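Membrane-bound lytic murein transglycosylase A (Burkholderia pseudomallei, PDB 6QK4) probably catalyses cleavage of the glycosidic bond between N-acetylmuramic acid and N-acetylglucosamine in peptidoglycan, forming a 1,6-anhydro bond in the muramic acid residue. Local coordinates at residues F90-N95 with M341-P346; V260-V265 with A305-T310; A274-S279 with A311-V316. One frame throughout, in Å; residues are numbered along the deposited sequence.

Contact 1: F90-N95 with M341-P346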
ATOM      1  N   PHE A  90      12.506 -18.089  11.586  1.00 19.56           N
ATOM      2  CA  PHE A  90      11.610 -19.197  11.903  1.00 20.13           C
ATOM      3  C   PHE A  90      10.638 -19.375  10.756  1.00 24.04           C
ATOM      4  O   PHE A  90       9.823 -18.482  10.489  1.00 23.13           O
ATOM      5  CB  PHE A  90      10.791 -18.983  13.178  1.00 20.03           C
ATOM      6  CG  PHE A  90      11.615 -19.071  14.452  1.00 21.78           C
ATOM      7  CD1 PHE A  90      12.506 -18.058  14.747  1.00 20.92           C
ATOM      8  CD2 PHE A  90      11.464 -20.139  15.376  1.00 23.76           C
ATOM      9  CE1 PHE A  90      13.292 -18.092  15.891  1.00 23.44           C
ATOM     10  CE2 PHE A  90      12.238 -20.145  16.556  1.00 25.69           C
ATOM     11  CZ  PHE A  90      13.156 -19.131  16.782  1.00 24.85           C
ATOM     12  N   GLN A  91      10.695 -20.524  10.108  1.00 21.44           N
ATOM     13  CA  GLN A  91       9.678 -20.823   9.078  1.00 23.80           C
ATOM     14  C   GLN A  91       8.273 -20.769   9.692  1.00 20.77           C
ATOM     15  O   GLN A  91       8.038 -21.330  10.762  1.00 20.40           O
ATOM     16  CB  GLN A  91      10.002 -22.216   8.469  1.00 21.62           C
ATOM     17  CG  GLN A  91       8.845 -22.802   7.655  1.00 22.11           C
ATOM     18  CD  GLN A  91       9.035 -24.273   7.448  1.00 24.89           C
ATOM     19  OE1 GLN A  91       9.709 -24.679   6.503  1.00 26.31           O
ATOM     20  NE2 GLN A  91       8.452 -25.073   8.318  1.00 24.42           N
ATOM     21  N   PHE A  92       7.344 -20.015   9.054  1.00 19.39           N
ATOM     22  CA  PHE A  92       6.041 -19.694   9.645  1.00 18.97           C
ATOM     23  C   PHE A  92       4.936 -20.423   8.899  1.00 21.65           C
ATOM     24  O   PHE A  92       4.819 -20.289   7.666  1.00 20.98           O
ATOM     25  CB  PHE A  92       5.824 -18.195   9.540  1.00 19.56           C
ATOM     26  CG  PHE A  92       4.575 -17.694  10.219  1.00 23.32           C
ATOM     27  CD1 PHE A  92       4.269 -18.090  11.509  1.00 24.59           C
ATOM     28  CD2 PHE A  92       3.741 -16.798   9.563  1.00 23.33           C
ATOM     29  CE1 PHE A  92       3.115 -17.571  12.166  1.00 23.64           C
ATOM     30  CE2 PHE A  92       2.572 -16.321  10.202  1.00 22.02           C
ATOM     31  CZ  PHE A  92       2.272 -16.695  11.498  1.00 23.50           C
ATOM     32  N   ALA A  93       4.145 -21.215   9.622  1.00 18.74           N
ATOM     33  CA  ALA A  93       3.046 -21.918   8.985  1.00 20.74           C
ATOM     34  C   ALA A  93       1.677 -21.440   9.465  1.00 23.48           C
ATOM     35  O   ALA A  93       1.513 -20.944  10.593  1.00 23.90           O
ATOM     36  CB  ALA A  93       3.167 -23.424   9.223  1.00 24.72           C
ATOM     37  N   ASN A  94       0.690 -21.620   8.589  1.00 21.37           N
ATOM     38  CA  ASN A  94      -0.718 -21.463   8.960  1.00 21.79           C
ATOM     39  C   ASN A  94      -1.117 -22.480  10.038  1.00 24.99           C
ATOM     40  O   ASN A  94      -0.483 -23.510  10.230  1.00 25.14           O
ATOM     41  CB  ASN A  94      -1.599 -21.669   7.729  1.00 19.51           C
ATOM     42  CG  ASN A  94      -1.480 -20.539   6.753  1.00 22.93           C
ATOM     43  OD1 ASN A  94      -1.676 -19.384   7.133  1.00 24.29           O
ATOM     44  ND2 ASN A  94      -1.120 -20.859   5.493  1.00 26.06           N
ATOM     45  N   ASN A  95      -2.210 -22.196  10.747  1.00 23.57           N
ATOM     46  CA  ASN A  95      -2.543 -23.137  11.832  1.00 24.80           C
ATOM     47  C   ASN A  95      -2.988 -24.502  11.304  1.00 28.87           C
ATOM     48  O   ASN A  95      -2.927 -25.507  12.043  1.00 31.67           O
ATOM     49  CB  ASN A  95      -3.619 -22.531  12.739  1.00 27.02           C
ATOM     50  CG  ASN A  95      -3.031 -21.485  13.706  1.00 32.11           C
ATOM     51  OD1 ASN A  95      -1.973 -21.705  14.318  1.00 31.80           O
ATOM     52  ND2 ASN A  95      -3.711 -20.338  13.828  1.00 33.23           N
ATOM     53  N   MET A 341       6.665 -17.228   4.271  1.00 16.68           N
ATOM     54  CA  MET A 341       7.198 -16.310   5.292  1.00 16.19           C
ATOM     55  C   MET A 341       8.120 -17.022   6.262  1.00 20.59           C
ATOM     56  O   MET A 341       7.880 -18.180   6.622  1.00 21.58           O
ATOM     57  CB  MET A 341       6.069 -15.670   6.151  1.00 17.78           C
ATOM     58  CG  MET A 341       5.329 -14.677   5.361  1.00 17.31           C
ATOM     59  SD  MET A 341       4.012 -14.104   6.546  1.00 22.21           S
ATOM     60  CE  MET A 341       3.294 -12.848   5.502  1.00 21.80           C
ATOM     61  N   TRP A 342       9.155 -16.297   6.697  1.00 18.41           N
ATOM     62  CA  TRP A 342       9.921 -16.599   7.902  1.00 19.33           C
ATOM     63  C   TRP A 342       9.862 -15.394   8.825  1.00 20.46           C
ATOM     64  O   TRP A 342      10.141 -14.265   8.387  1.00 22.64           O
ATOM     65  CB  TRP A 342      11.404 -16.876   7.566  1.00 21.39           C
ATOM     66  CG  TRP A 342      11.573 -18.113   6.687  1.00 20.78           C
ATOM     67  CD1 TRP A 342      12.045 -19.330   7.102  1.00 20.56           C
ATOM     68  CD2 TRP A 342      11.220 -18.273   5.278  1.00 19.88           C
ATOM     69  NE1 TRP A 342      12.022 -20.243   6.019  1.00 21.39           N
ATOM     70  CE2 TRP A 342      11.479 -19.618   4.929  1.00 22.75           C
ATOM     71  CE3 TRP A 342      10.651 -17.413   4.310  1.00 18.80           C
ATOM     72  CZ2 TRP A 342      11.292 -20.117   3.614  1.00 22.76           C
ATOM     73  CZ3 TRP A 342      10.397 -17.936   2.992  1.00 24.02           C
ATOM     74  CH2 TRP A 342      10.741 -19.280   2.677  1.00 24.44           C
ATOM     75  N   LEU A 343       9.537 -15.622  10.106  1.00 18.19           N
ATOM     76  CA  LEU A 343       9.563 -14.546  11.099  1.00 17.24           C
ATOM     77  C   LEU A 343      10.936 -14.505  11.755  1.00 19.94           C
ATOM     78  O   LEU A 343      11.503 -15.553  12.090  1.00 21.27           O
ATOM     79  CB  LEU A 343       8.493 -14.792  12.161  1.00 18.02           C
ATOM     80  CG  LEU A 343       7.045 -14.985  11.722  1.00 25.27           C
ATOM     81  CD1 LEU A 343       6.084 -14.741  12.895  1.00 21.54           C
ATOM     82  CD2 LEU A 343       6.625 -14.060  10.643  1.00 25.25           C
ATOM     83  N   LEU A 344      11.492 -13.323  11.901  1.00 20.01           N
ATOM     84  CA  LEU A 344      12.765 -13.185  12.599  1.00 21.62           C
ATOM     85  C   LEU A 344      12.505 -12.834  14.066  1.00 20.92           C
ATOM     86  O   LEU A 344      11.674 -11.983  14.358  1.00 20.17           O
ATOM     87  CB  LEU A 344      13.613 -12.066  12.003  1.00 18.14           C
ATOM     88  CG  LEU A 344      14.307 -12.318  10.648  1.00 21.65           C
ATOM     89  CD1 LEU A 344      13.360 -12.593   9.581  1.00 28.69           C
ATOM     90  CD2 LEU A 344      15.100 -11.124  10.321  1.00 19.85           C
ATOM     91  N   PHE A 345      13.283 -13.446  14.973  1.00 21.04           N
ATOM     92  CA  PHE A 345      13.194 -13.063  16.389  1.00 23.81           C
ATOM     93  C   PHE A 345      14.597 -12.725  16.848  1.00 22.80           C
ATOM     94  O   PHE A 345      15.532 -13.439  16.488  1.00 23.00           O
ATOM     95  CB  PHE A 345      12.624 -14.195  17.242  1.00 23.81           C
ATOM     96  CG  PHE A 345      11.163 -14.380  17.018  1.00 24.79           C
ATOM     97  CD1 PHE A 345      10.246 -13.587  17.697  1.00 29.02           C
ATOM     98  CD2 PHE A 345      10.705 -15.296  16.070  1.00 23.84           C
ATOM     99  CE1 PHE A 345       8.874 -13.700  17.448  1.00 30.94           C
ATOM    100  CE2 PHE A 345       9.364 -15.431  15.803  1.00 28.64           C
ATOM    101  CZ  PHE A 345       8.420 -14.632  16.477  1.00 29.23           C
ATOM    102  N   PRO A 346      14.785 -11.696  17.667  1.00 22.15           N
ATOM    103  CA  PRO A 346      16.161 -11.337  18.063  1.00 23.90           C
ATOM    104  C   PRO A 346      16.788 -12.373  18.981  1.00 25.61           C
ATOM    105  O   PRO A 346      16.123 -12.917  19.859  1.00 29.89           O
ATOM    106  CB  PRO A 346      15.998 -10.009  18.791  1.00 27.25           C
ATOM    107  CG  PRO A 346      14.590  -9.861  19.059  1.00 29.30           C
ATOM    108  CD  PRO A 346      13.828 -10.636  18.010  1.00 25.03           C
TER
HETATM  109  O   HOH W   1       5.300 -19.731   5.053  1.00 19.86           O

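Contact 2: V260-V265 with A305-T310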
ATOM      1  N   VAL A 260       1.922   7.134   8.070  1.00 28.53           N
ATOM      2  CA  VAL A 260       2.138   6.456   9.353  1.00 25.71           C
ATOM      3  C   VAL A 260       1.156   5.310   9.458  1.00 25.76           C
ATOM      4  O   VAL A 260      -0.048   5.492   9.212  1.00 27.64           O
ATOM      5  CB  VAL A 260       1.957   7.423  10.540  1.00 26.90           C
ATOM      6  CG1 VAL A 260       2.008   6.675  11.865  1.00 24.74           C
ATOM      7  CG2 VAL A 260       3.061   8.446  10.545  1.00 29.32           C
ATOM      8  N   GLY A 261       1.653   4.144   9.832  1.00 21.18           N
ATOM      9  CA  GLY A 261       0.847   2.954   9.977  1.00 23.06           C
ATOM     10  C   GLY A 261       0.518   2.662  11.427  1.00 23.29           C
ATOM     11  O   GLY A 261       0.720   3.490  12.327  1.00 24.37           O
ATOM     12  N   ALA A 262       0.057   1.432  11.670  1.00 20.45           N
ATOM     13  CA  ALA A 262      -0.479   1.084  12.991  1.00 24.24           C
ATOM     14  C   ALA A 262       0.621   0.992  14.048  1.00 21.95           C
ATOM     15  O   ALA A 262       0.359   1.114  15.263  1.00 24.81           O
ATOM     16  CB  ALA A 262      -1.221  -0.254  12.909  1.00 26.14           C
ATOM     17  N   LEU A 263       1.852   0.723  13.626  1.00 21.53           N
ATOM     18  CA  LEU A 263       2.965   0.713  14.552  1.00 20.51           C
ATOM     19  C   LEU A 263       3.327   2.134  15.013  1.00 23.49           C
ATOM     20  O   LEU A 263       3.973   2.310  16.053  1.00 24.38           O
ATOM     21  CB  LEU A 263       4.168  -0.040  13.906  1.00 20.83           C
ATOM     22  CG  LEU A 263       5.483  -0.078  14.757  1.00 21.79           C
ATOM     23  CD1 LEU A 263       5.329  -0.826  16.121  1.00 21.75           C
ATOM     24  CD2 LEU A 263       6.620  -0.780  13.943  1.00 21.60           C
ATOM     25  N   GLY A 264       2.827   3.149  14.350  1.00 23.71           N
ATOM     26  CA  GLY A 264       3.121   4.507  14.727  1.00 23.19           C
ATOM     27  C   GLY A 264       4.293   5.126  14.020  1.00 26.27           C
ATOM     28  O   GLY A 264       4.682   6.242  14.390  1.00 25.88           O
ATOM     29  N   VAL A 265       4.838   4.459  12.996  1.00 23.27           N
ATOM     30  CA  VAL A 265       6.017   4.964  12.304  1.00 24.76           C
ATOM     31  C   VAL A 265       5.692   5.077  10.831  1.00 21.31           C
ATOM     32  O   VAL A 265       4.873   4.313  10.316  1.00 22.03           O
ATOM     33  CB  VAL A 265       7.255   4.064  12.547  1.00 24.51           C
ATOM     34  CG1 VAL A 265       7.553   4.052  14.019  1.00 23.96           C
ATOM     35  CG2 VAL A 265       7.046   2.626  12.043  1.00 26.27           C
ATOM     36  N   ALA A 305       6.732  -5.999   9.824  1.00 19.54           N
ATOM     37  CA  ALA A 305       5.291  -5.897  10.103  1.00 16.68           C
ATOM     38  C   ALA A 305       4.999  -4.594  10.835  1.00 18.49           C
ATOM     39  O   ALA A 305       5.281  -4.462  12.029  1.00 19.77           O
ATOM     40  CB  ALA A 305       4.860  -7.119  10.927  1.00 22.40           C
ATOM     41  N   GLN A 306       4.489  -3.588  10.099  1.00 17.79           N
ATOM     42  CA  GLN A 306       4.396  -2.246  10.633  1.00 19.44           C
ATOM     43  C   GLN A 306       3.020  -1.694  10.393  1.00 19.68           C
ATOM     44  O   GLN A 306       2.820  -0.488  10.620  1.00 19.19           O
ATOM     45  CB  GLN A 306       5.467  -1.307  10.038  1.00 19.89           C
ATOM     46  CG  GLN A 306       6.927  -1.856  10.377  1.00 18.43           C
ATOM     47  CD  GLN A 306       8.055  -0.959   9.861  1.00 20.03           C
ATOM     48  OE1 GLN A 306       7.995  -0.421   8.735  1.00 21.16           O
ATOM     49  NE2 GLN A 306       9.155  -0.937  10.607  1.00 20.10           N
ATOM     50  N   ASP A 307       2.066  -2.536   9.991  1.00 19.12           N
ATOM     51  CA  ASP A 307       0.727  -1.996   9.733  1.00 20.52           C
ATOM     52  C   ASP A 307      -0.261  -3.136   9.889  1.00 23.18           C
ATOM     53  O   ASP A 307       0.118  -4.296   9.984  1.00 19.61           O
ATOM     54  CB  ASP A 307       0.654  -1.337   8.321  1.00 20.51           C
ATOM     55  CG  ASP A 307      -0.439  -0.202   8.226  1.00 22.08           C
ATOM     56  OD1 ASP A 307      -1.140   0.085   9.233  1.00 23.47           O
ATOM     57  OD2 ASP A 307      -0.580   0.364   7.095  1.00 21.88           O
ATOM     58  N   VAL A 308      -1.559  -2.794   9.918  1.00 24.47           N
ATOM     59  CA  VAL A 308      -2.630  -3.780   9.912  1.00 22.17           C
ATOM     60  C   VAL A 308      -3.669  -3.304   8.905  1.00 23.03           C
ATOM     61  O   VAL A 308      -3.611  -2.165   8.427  1.00 26.36           O
ATOM     62  CB  VAL A 308      -3.275  -3.937  11.322  1.00 23.20           C
ATOM     63  CG1 VAL A 308      -2.217  -4.246  12.408  1.00 25.18           C
ATOM     64  CG2 VAL A 308      -4.069  -2.714  11.678  1.00 26.88           C
ATOM     65  N   GLY A 309      -4.639  -4.164   8.595  1.00 25.09           N
ATOM     66  CA  GLY A 309      -5.700  -3.768   7.684  1.00 28.17           C
ATOM     67  C   GLY A 309      -6.954  -4.585   7.871  1.00 27.92           C
ATOM     68  O   GLY A 309      -6.903  -5.753   8.257  1.00 26.61           O
ATOM     69  N   THR A 310      -8.111  -3.964   7.554  1.00 31.01           N
ATOM     70  CA  THR A 310      -9.346  -4.674   7.848  1.00 35.87           C
ATOM     71  C   THR A 310      -9.516  -5.918   6.976  1.00 33.79           C
ATOM     72  O   THR A 310     -10.134  -6.890   7.422  1.00 33.33           O
ATOM     73  CB  THR A 310     -10.531  -3.717   7.685  1.00 39.17           C
ATOM     74  OG1 THR A 310     -10.519  -3.252   6.343  1.00 46.10           O
ATOM     75  CG2 THR A 310     -10.360  -2.532   8.546  1.00 41.99           C
TER
HETATM   76  O   HOH W   2       3.617   2.122  11.297  1.00 22.67           O

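Contact 3: A274-S279 with A311-V316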
ATOM      1  N   ALA A 274       1.555  -4.831   5.987  1.00 19.23           N
ATOM      2  CA  ALA A 274       0.448  -4.985   6.904  1.00 23.34           C
ATOM      3  C   ALA A 274       0.161  -6.472   7.133  1.00 18.83           C
ATOM      4  O   ALA A 274       0.226  -7.290   6.189  1.00 22.53           O
ATOM      5  CB  ALA A 274      -0.797  -4.284   6.332  1.00 21.13           C
ATOM      6  N   VAL A 275      -0.099  -6.825   8.407  1.00 21.57           N
ATOM      7  CA  VAL A 275      -0.309  -8.206   8.840  1.00 20.53           C
ATOM      8  C   VAL A 275      -1.574  -8.322   9.698  1.00 20.45           C
ATOM      9  O   VAL A 275      -2.154  -7.335  10.140  1.00 21.67           O
ATOM     10  CB  VAL A 275       0.885  -8.776   9.630  1.00 19.18           C
ATOM     11  CG1 VAL A 275       2.080  -8.809   8.753  1.00 21.96           C
ATOM     12  CG2 VAL A 275       1.135  -7.879  10.895  1.00 21.54           C
ATOM     13  N   ASP A 276      -1.938  -9.567   9.992  1.00 20.54           N
ATOM     14  CA  ASP A 276      -2.933  -9.828  11.046  1.00 22.67           C
ATOM     15  C   ASP A 276      -2.143  -9.893  12.349  1.00 24.94           C
ATOM     16  O   ASP A 276      -1.325 -10.801  12.548  1.00 21.95           O
ATOM     17  CB  ASP A 276      -3.681 -11.149  10.754  1.00 23.06           C
ATOM     18  CG  ASP A 276      -4.633 -11.563  11.887  1.00 27.57           C
ATOM     19  OD1 ASP A 276      -4.500 -10.986  12.996  1.00 24.79           O
ATOM     20  OD2 ASP A 276      -5.499 -12.456  11.639  1.00 29.37           O
ATOM     21  N   PRO A 277      -2.261  -8.894  13.234  1.00 24.33           N
ATOM     22  CA  PRO A 277      -1.260  -8.791  14.316  1.00 23.98           C
ATOM     23  C   PRO A 277      -1.399  -9.896  15.351  1.00 21.93           C
ATOM     24  O   PRO A 277      -0.471 -10.102  16.122  1.00 24.70           O
ATOM     25  CB  PRO A 277      -1.525  -7.389  14.927  1.00 24.70           C
ATOM     26  CG  PRO A 277      -3.025  -7.225  14.717  1.00 22.96           C
ATOM     27  CD  PRO A 277      -3.288  -7.845  13.306  1.00 23.65           C
ATOM     28  N   SER A 278      -2.529 -10.603  15.390  1.00 22.09           N
ATOM     29  CA  SER A 278      -2.598 -11.755  16.271  1.00 26.14           C
ATOM     30  C   SER A 278      -1.838 -12.950  15.743  1.00 24.00           C
ATOM     31  O   SER A 278      -1.533 -13.856  16.513  1.00 29.36           O
ATOM     32  CB  SER A 278      -4.065 -12.145  16.544  1.00 31.91           C
ATOM     33  OG  SER A 278      -4.607 -12.790  15.400  1.00 38.56           O
ATOM     34  N   SER A 279      -1.446 -12.960  14.442  1.00 24.28           N
ATOM     35  CA  SER A 279      -0.538 -13.958  13.903  1.00 22.91           C
ATOM     36  C   SER A 279       0.909 -13.490  13.881  1.00 22.21           C
ATOM     37  O   SER A 279       1.815 -14.248  14.216  1.00 23.94           O
ATOM     38  CB  SER A 279      -0.997 -14.331  12.449  1.00 20.53           C
ATOM     39  OG  SER A 279      -2.235 -15.037  12.500  1.00 24.31           O
ATOM     40  N   ALA A 311      -8.888  -5.972   5.792  1.00 29.08           N
ATOM     41  CA  ALA A 311      -8.973  -7.160   4.970  1.00 29.37           C
ATOM     42  C   ALA A 311      -7.874  -8.189   5.248  1.00 34.81           C
ATOM     43  O   ALA A 311      -7.906  -9.276   4.650  1.00 35.03           O
ATOM     44  CB  ALA A 311      -8.892  -6.760   3.512  1.00 28.95           C
ATOM     45  N   ILE A 312      -6.904  -7.885   6.109  1.00 26.35           N
ATOM     46  CA  ILE A 312      -5.676  -8.707   6.246  1.00 25.52           C
ATOM     47  C   ILE A 312      -5.860  -9.585   7.468  1.00 25.74           C
ATOM     48  O   ILE A 312      -5.574  -9.186   8.608  1.00 28.11           O
ATOM     49  CB  ILE A 312      -4.420  -7.852   6.356  1.00 23.94           C
ATOM     50  CG1 ILE A 312      -4.393  -6.833   5.237  1.00 23.27           C
ATOM     51  CG2 ILE A 312      -3.109  -8.717   6.392  1.00 24.81           C
ATOM     52  CD1 ILE A 312      -4.568  -7.468   3.803  1.00 28.55           C
ATOM     53  N   LYS A 313      -6.405 -10.770   7.235  1.00 24.81           N
ATOM     54  CA  LYS A 313      -6.729 -11.691   8.321  1.00 27.17           C
ATOM     55  C   LYS A 313      -6.158 -13.068   7.979  1.00 26.55           C
ATOM     56  O   LYS A 313      -6.271 -13.512   6.841  1.00 28.02           O
ATOM     57  CB  LYS A 313      -8.243 -11.753   8.527  1.00 30.20           C
ATOM     58  CG  LYS A 313      -8.835 -10.402   9.080  1.00 39.54           C
ATOM     59  CD  LYS A 313      -8.384 -10.154  10.536  1.00 47.80           C
ATOM     60  CE  LYS A 313      -9.038  -8.902  11.144  1.00 53.55           C
ATOM     61  NZ  LYS A 313      -8.609  -7.688  10.392  1.00 55.66           N
ATOM     62  N   GLY A 314      -5.561 -13.735   8.932  1.00 25.66           N
ATOM     63  CA  GLY A 314      -5.103 -15.090   8.749  1.00 26.65           C
ATOM     64  C   GLY A 314      -3.704 -15.283   9.285  1.00 25.18           C
ATOM     65  O   GLY A 314      -3.200 -14.479  10.090  1.00 24.47           O
ATOM     66  N   GLY A 315      -3.038 -16.333   8.819  1.00 27.01           N
ATOM     67  CA  GLY A 315      -1.710 -16.639   9.316  1.00 24.49           C
ATOM     68  C   GLY A 315      -0.663 -16.079   8.375  1.00 21.59           C
ATOM     69  O   GLY A 315      -0.136 -14.960   8.510  1.00 20.79           O
ATOM     70  N   VAL A 316      -0.344 -16.893   7.376  1.00 19.26           N
ATOM     71  CA  VAL A 316       0.621 -16.458   6.364  1.00 19.63           C
ATOM     72  C   VAL A 316      -0.171 -15.575   5.442  1.00 20.14           C
ATOM     73  O   VAL A 316      -0.789 -16.042   4.470  1.00 19.30           O
ATOM     74  CB  VAL A 316       1.245 -17.648   5.613  1.00 19.72           C
ATOM     75  CG1 VAL A 316       2.302 -17.149   4.540  1.00 19.09           C
ATOM     76  CG2 VAL A 316       1.928 -18.628   6.633  1.00 20.32           C
TER
HETATM   77  O   HOH W   3      -0.759 -12.011   8.907  1.00 20.87           O

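Contact 1: F90-N95 with M341-P346
Phe90 and Leu343 face each other as an antiparallel hydrogen-bonded pair, joined in both directions: Phe90 N donates to Leu343 O (2.8 Å) and Leu343 N to Phe90 O (2.9 Å). A further backbone bond runs from Phe92 N to Met341 O. Between them Gln91 and Trp342 form the non-hydrogen-bonded pair, and Trp342 CA lies 3.2 Å from Phe90 O in a CA-H...O contact. Beyond the last backbone bond a water takes over, accepting from Met341 N and lying 2.7 Å from Phe92 O.

These bonds lace strand 87-92 to strand 336-346, a strand within the 3D domain, a family of the double-psi beta-barrel clan. Strand 285-291 pairs with the other edge of 336-346, while strand 25-27 continues the pairing beyond 87-92.

The contacts of the three phenylalanines lie on the side of the strands that carries Phe90 and Leu343. Phe345 turns its ring edge to the face of Phe90 in an offset T-shaped pair, with planes at 88° and Phe345 CD2 3.6 Å from Phe90 CD1. Phe92 has CG anti to its backbone N (chi1 -175°), which places its ring under the Leu343 side chain, the two crossing at a slant. Leu343 CD1 sits over one face of that ring, toward the rim, in a CH-pi contact 4.2 Å from the ring centroid. At the edge of the same ring lies the sulfur of Met341, a Met-aromatic contact with SD 4.1 Å from Phe92 CD2; the two side chains run side by side in the same direction.

On the other face of the sheet, the pyrrole part of Trp342 packs against the main chain of Gln91, Trp342 CD1 approaching Gln91 CA to 3.4 Å. Gln91 touches the indole through CB near NE1, and its extended chain also meets Thr26.

Contact 2: V260-V265 with A305-T310
Ala262 and Leu263, in the type I beta turn from Gly261 to Gly264, lie against Asp307 and Gln306 of strand 298-307, with Ala262 CA 4.6 Å from Asp307 CA. Two N-H groups of the turn point across. Leu263 N makes a weak bond to Gln306 O, long at 3.4 Å but fairly straight (162°). Ala262 N donates to Asp307 OD1 at 3.0 Å, reaching this oxygen from above the carboxylate plane, 52° out of it. Asp307 OD1 also receives a weak bond from Val308 N, while OD2 is bonded to Tyr106 OH, so both carboxylate oxygens have protein partners. Gly261, bare of a side chain, packs its CA 3.6 Å from Asp307 OD1. A water completes the polar seam: it donates to both Gln306 O (2.8 Å) and Val265 O, and weakly accepts from Gly261 N.

Apolar contact flanks these bonds. Leu263 CD2 rests on the aliphatic part of Gln306, 3.7 Å from CG, the two chains crossing at an oblique angle. The first torsion of Leu263 (chi1 177°) turns CG away from its own backbone N and so sets CD2 against Gln306 CG. On the Val308 side, Ala262 CB meets both methyls of that residue, the nearer being CG2 at 4.0 Å.

Beyond Leu263 the Gln306 amide is held by Ser272, Asn51 and Ala47. Leu263 and Val265 in turn rest on helix 44-55, so the turn is wedged between this helix and strand 298-307, which pairs in parallel with strand 272-274.

Contact 3: A274-S279 with A311-V316
Both polar groups of Gly314, a glycine with positive phi, are gripped by side chains of one short loop: Asp276 takes its N-H and Ser279 its carbonyl. Asp276 OD2 accepts from Gly314 N almost straight (169°) at 3.0 Å, with its anti lone pair, the one away from OD1. Ser279 OG gives its proton to Gly314 O at 2.7 Å, approaching from above the carbonyl plane, 42° out of it. The same hydroxyl has a weak bond from Arg24.

Asp276 OD1 meanwhile accepts from Ser278 N (3.1 Å), so the carboxylate is fixed through both oxygens, one bond crossing the contact and one within its own loop. A chi1 of 174° swings this carboxylate to the far side of CB from the backbone N and brings OD2 to the Gly314 N-H. A water adds a backbone link, accepting from Asp276 N and donating to Gly315 O.

Two residues earlier, Ile312 supplies the apolar part: its CG2 branch packs against the main chain, 3.6 Å from Ala274 O and 3.7 Å from Val275 C. Its side chain also touches Asp319 and Thr104, and so packs against strands 317-324 and 101-114.

The bond from Ser278 N to OD1 makes an Asx turn; the other oxygen, OD2, and Ser279 OG link this loop to the connection between strands 298-307 and 317-324, within the 3D domain of the double-psi beta-barrel clan.

In the fold
From the N terminus, strand 87-92 pairs late in the chain with strand 336-346, so contact 1 closes a loop of 245 residues in which the other two are nested. Inside it, contact 2 closes a loop of 39 residues and contact 3 one of 31; their segments alternate, so the two cross. They also touch: Asp307 O probably accepts a hydrogen bond from Val275 N. Contact 3 reaches contact 1 through Asn94 OD1, probably bonded to Val316 N, whereas contacts 1 and 2 stay about 7 Å apart at their nearest atoms. Together they tie strand 87-92 to 336-346, the loop at 260-265 to strand 298-307, and the loops after strands 272-274 and 298-307 to each other.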